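Local coordinates for NRPS (Penicillium fellutanum, PDB 6NKI), which belongs to a nonribosomal peptide synthetase and binds NADPH dihydro-nicotinamide-adenine-dinucleotide phosphate in a Rossmann-type domain of the male sterility protein family, at residues 120-125 against 160-165. Residues are numbered along the deposited sequence; the frame is centred on the assembly and turned at random.
Sequences VDAIIH and PIALTY
His125 and Tyr165 lie near the C-terminal end of a pair of parallel strands and illustrate how neighbouring rings can share a sheet face without stacking. Both side chains leave the backbone with CG anti to N (both chi1 close to 180°), which sends the rings out side by side in the same direction. They meet rim to rim, with centroids 5.3 Å apart and planes inclined by 18°; ND1 of His125 is turned to the CD1–CE1 edge of Tyr165, and neither ring lies over the other. On the same face, chi1 of 63° places CG1 of Ile123 between its own backbone N and carbonyl carbon, and it meets CD1 of Leu163 at 3.5 Å as the two side chains cross at a slant. The CG2 branch of Ile123 turns instead to CG2 of Ile161, 4.2 Å away, and that same methyl of Ile161 rests near CA of Ala122. On the opposite face, CB of Ala122 and CB of Ala162 meet at 3.7 Å, with Ile124 and Thr164 on the same side. Between the two faces runs the parallel ladder: Ala162 N donates to Asp121 O, Ile123 N to Ala162 O, Thr164 N to Ile123 O at 3.1 Å, and His125 N to Thr164 O. The hydroxyl of Thr164 is hydrogen-bonded to that of Thr227. Helix 136-156, the crossover between the two strands, packs through Ile150 on Ile123, Leu163 and His125, and Thr287 of helix 276-288 lies against the alanine face; strands 22-27 and 226-230 flank the pair in the Rossmann-type sheet.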
ATOM      1  N   VAL A 120     -25.883 -11.633 -15.375  1.00144.10           N
ATOM      2  CA  VAL A 120     -24.702 -10.805 -15.140  1.00134.05           C
ATOM      3  C   VAL A 120     -24.880 -10.076 -13.815  1.00126.73           C
ATOM      4  O   VAL A 120     -25.858  -9.342 -13.630  1.00126.26           O
ATOM      5  CB  VAL A 120     -24.461  -9.803 -16.282  1.00133.37           C
ATOM      6  CG1 VAL A 120     -23.320  -8.871 -15.928  1.00130.23           C
ATOM      7  CG2 VAL A 120     -24.156 -10.540 -17.570  1.00133.71           C
ATOM      8  N   ASP A 121     -23.921 -10.268 -12.902  1.00119.06           N
ATOM      9  CA  ASP A 121     -24.034  -9.731 -11.553  1.00112.68           C
ATOM     10  C   ASP A 121     -23.423  -8.341 -11.399  1.00104.97           C
ATOM     11  O   ASP A 121     -23.825  -7.605 -10.487  1.00 97.25           O
ATOM     12  CB  ASP A 121     -23.392 -10.701 -10.543  1.00110.98           C
ATOM     13  CG  ASP A 121     -24.258 -11.939 -10.266  1.00116.15           C
ATOM     14  OD1 ASP A 121     -25.506 -11.830 -10.281  1.00120.07           O
ATOM     15  OD2 ASP A 121     -23.676 -13.023 -10.027  1.00115.76           O
ATOM     16  N   ALA A 122     -22.477  -7.957 -12.253  1.00104.19           N
ATOM     17  CA  ALA A 122     -21.811  -6.659 -12.108  1.00103.79           C
ATOM     18  C   ALA A 122     -20.983  -6.372 -13.344  1.00 89.59           C
ATOM     19  O   ALA A 122     -20.538  -7.289 -14.041  1.00 89.24           O
ATOM     20  CB  ALA A 122     -20.911  -6.602 -10.868  1.00 88.59           C
ATOM     21  N   ILE A 123     -20.796  -5.099 -13.635  1.00102.66           N
ATOM     22  CA  ILE A 123     -19.920  -4.765 -14.744  1.00103.47           C
ATOM     23  C   ILE A 123     -18.989  -3.646 -14.330  1.00 98.83           C
ATOM     24  O   ILE A 123     -19.346  -2.762 -13.544  1.00 94.50           O
ATOM     25  CB  ILE A 123     -20.686  -4.385 -16.029  1.00121.15           C
ATOM     26  CG1 ILE A 123     -21.521  -3.140 -15.820  1.00126.82           C
ATOM     27  CG2 ILE A 123     -21.603  -5.519 -16.501  1.00131.97           C
ATOM     28  CD1 ILE A 123     -22.286  -2.782 -17.050  1.00136.08           C
ATOM     29  N   ILE A 124     -17.770  -3.716 -14.847  1.00 98.19           N
ATOM     30  CA  ILE A 124     -16.773  -2.670 -14.673  1.00 96.27           C
ATOM     31  C   ILE A 124     -16.446  -2.129 -16.054  1.00 80.52           C
ATOM     32  O   ILE A 124     -15.939  -2.865 -16.913  1.00 80.30           O
ATOM     33  CB  ILE A 124     -15.502  -3.191 -13.981  1.00 89.67           C
ATOM     34  CG1 ILE A 124     -15.803  -3.667 -12.561  1.00 94.30           C
ATOM     35  CG2 ILE A 124     -14.477  -2.105 -13.948  1.00 75.00           C
ATOM     36  CD1 ILE A 124     -16.146  -5.133 -12.454  1.00100.43           C
ATOM     37  N   HIS A 125     -16.734  -0.865 -16.272  1.00 95.41           N
ATOM     38  CA  HIS A 125     -16.424  -0.254 -17.553  1.00103.26           C
ATOM     39  C   HIS A 125     -15.070   0.436 -17.411  1.00 94.61           C
ATOM     40  O   HIS A 125     -14.983   1.581 -16.964  1.00 80.03           O
ATOM     41  CB  HIS A 125     -17.550   0.675 -18.013  1.00114.79           C
ATOM     42  CG  HIS A 125     -17.310   1.283 -19.354  1.00116.29           C
ATOM     43  ND1 HIS A 125     -16.875   2.577 -19.515  1.00118.99           N
ATOM     44  CD2 HIS A 125     -17.375   0.753 -20.596  1.00120.96           C
ATOM     45  CE1 HIS A 125     -16.730   2.839 -20.802  1.00121.10           C
ATOM     46  NE2 HIS A 125     -17.029   1.748 -21.481  1.00122.75           N
ATOM     47  N   PRO A 160     -30.684  -6.797 -10.262  1.00154.71           N
ATOM     48  CA  PRO A 160     -29.805  -5.628 -10.317  1.00144.91           C
ATOM     49  C   PRO A 160     -28.352  -6.000 -10.646  1.00132.02           C
ATOM     50  O   PRO A 160     -27.929  -7.080 -10.312  1.00130.47           O
ATOM     51  CB  PRO A 160     -29.943  -4.989  -8.930  1.00146.44           C
ATOM     52  CG  PRO A 160     -30.400  -6.117  -8.042  1.00149.51           C
ATOM     53  CD  PRO A 160     -31.220  -7.028  -8.928  1.00155.61           C
ATOM     54  N   ILE A 161     -27.653  -5.085 -11.321  1.00124.38           N
ATOM     55  CA  ILE A 161     -26.276  -5.271 -11.776  1.00118.16           C
ATOM     56  C   ILE A 161     -25.443  -4.108 -11.260  1.00107.29           C
ATOM     57  O   ILE A 161     -25.705  -2.952 -11.612  1.00101.86           O
ATOM     58  CB  ILE A 161     -26.151  -5.331 -13.311  1.00118.16           C
ATOM     59  CG1 ILE A 161     -27.087  -6.388 -13.924  1.00113.27           C
ATOM     60  CG2 ILE A 161     -24.670  -5.550 -13.705  1.00113.33           C
ATOM     61  CD1 ILE A 161     -27.160  -6.304 -15.429  1.00109.84           C
ATOM     62  N   ALA A 162     -24.417  -4.410 -10.470  1.00105.96           N
ATOM     63  CA  ALA A 162     -23.505  -3.364 -10.016  1.00104.21           C
ATOM     64  C   ALA A 162     -22.681  -2.803 -11.179  1.00 99.62           C
ATOM     65  O   ALA A 162     -22.111  -3.557 -11.979  1.00 91.27           O
ATOM     66  CB  ALA A 162     -22.582  -3.898  -8.920  1.00104.49           C
ATOM     67  N   LEU A 163     -22.641  -1.474 -11.278  1.00 99.21           N
ATOM     68  CA  LEU A 163     -21.787  -0.765 -12.224  1.00101.63           C
ATOM     69  C   LEU A 163     -20.680  -0.002 -11.493  1.00 91.74           C
ATOM     70  O   LEU A 163     -20.917   0.618 -10.451  1.00 91.55           O
ATOM     71  CB  LEU A 163     -22.599   0.219 -13.080  1.00104.40           C
ATOM     72  CG  LEU A 163     -21.760   1.056 -14.068  1.00 99.93           C
ATOM     73  CD1 LEU A 163     -21.170   0.254 -15.228  1.00 96.86           C
ATOM     74  CD2 LEU A 163     -22.522   2.240 -14.572  1.00102.86           C
ATOM     75  N   THR A 164     -19.471  -0.040 -12.042  1.00 87.21           N
ATOM     76  CA  THR A 164     -18.362   0.783 -11.548  1.00 87.12           C
ATOM     77  C   THR A 164     -17.648   1.351 -12.755  1.00 83.86           C
ATOM     78  O   THR A 164     -17.220   0.592 -13.631  1.00 82.17           O
ATOM     79  CB  THR A 164     -17.361   0.004 -10.662  1.00 82.21           C
ATOM     80  OG1 THR A 164     -18.009  -0.516  -9.502  1.00 80.30           O
ATOM     81  CG2 THR A 164     -16.244   0.902 -10.206  1.00 79.69           C
ATOM     82  N   TYR A 165     -17.529   2.668 -12.805  1.00 87.71           N
ATOM     83  CA  TYR A 165     -16.957   3.337 -13.959  1.00 96.11           C
ATOM     84  C   TYR A 165     -15.662   4.017 -13.571  1.00 96.51           C
ATOM     85  O   TYR A 165     -15.599   4.747 -12.577  1.00 95.95           O
ATOM     86  CB  TYR A 165     -17.914   4.379 -14.568  1.00 99.81           C
ATOM     87  CG  TYR A 165     -17.336   5.131 -15.764  1.00100.30           C
ATOM     88  CD1 TYR A 165     -17.030   4.467 -16.947  1.00103.78           C
ATOM     89  CD2 TYR A 165     -17.146   6.509 -15.731  1.00106.57           C
ATOM     90  CE1 TYR A 165     -16.507   5.151 -18.062  1.00105.27           C
ATOM     91  CE2 TYR A 165     -16.630   7.204 -16.855  1.00111.39           C
ATOM     92  CZ  TYR A 165     -16.317   6.509 -18.016  1.00109.18           C
ATOM     93  OH  TYR A 165     -15.799   7.150 -19.124  1.00110.28           O
TER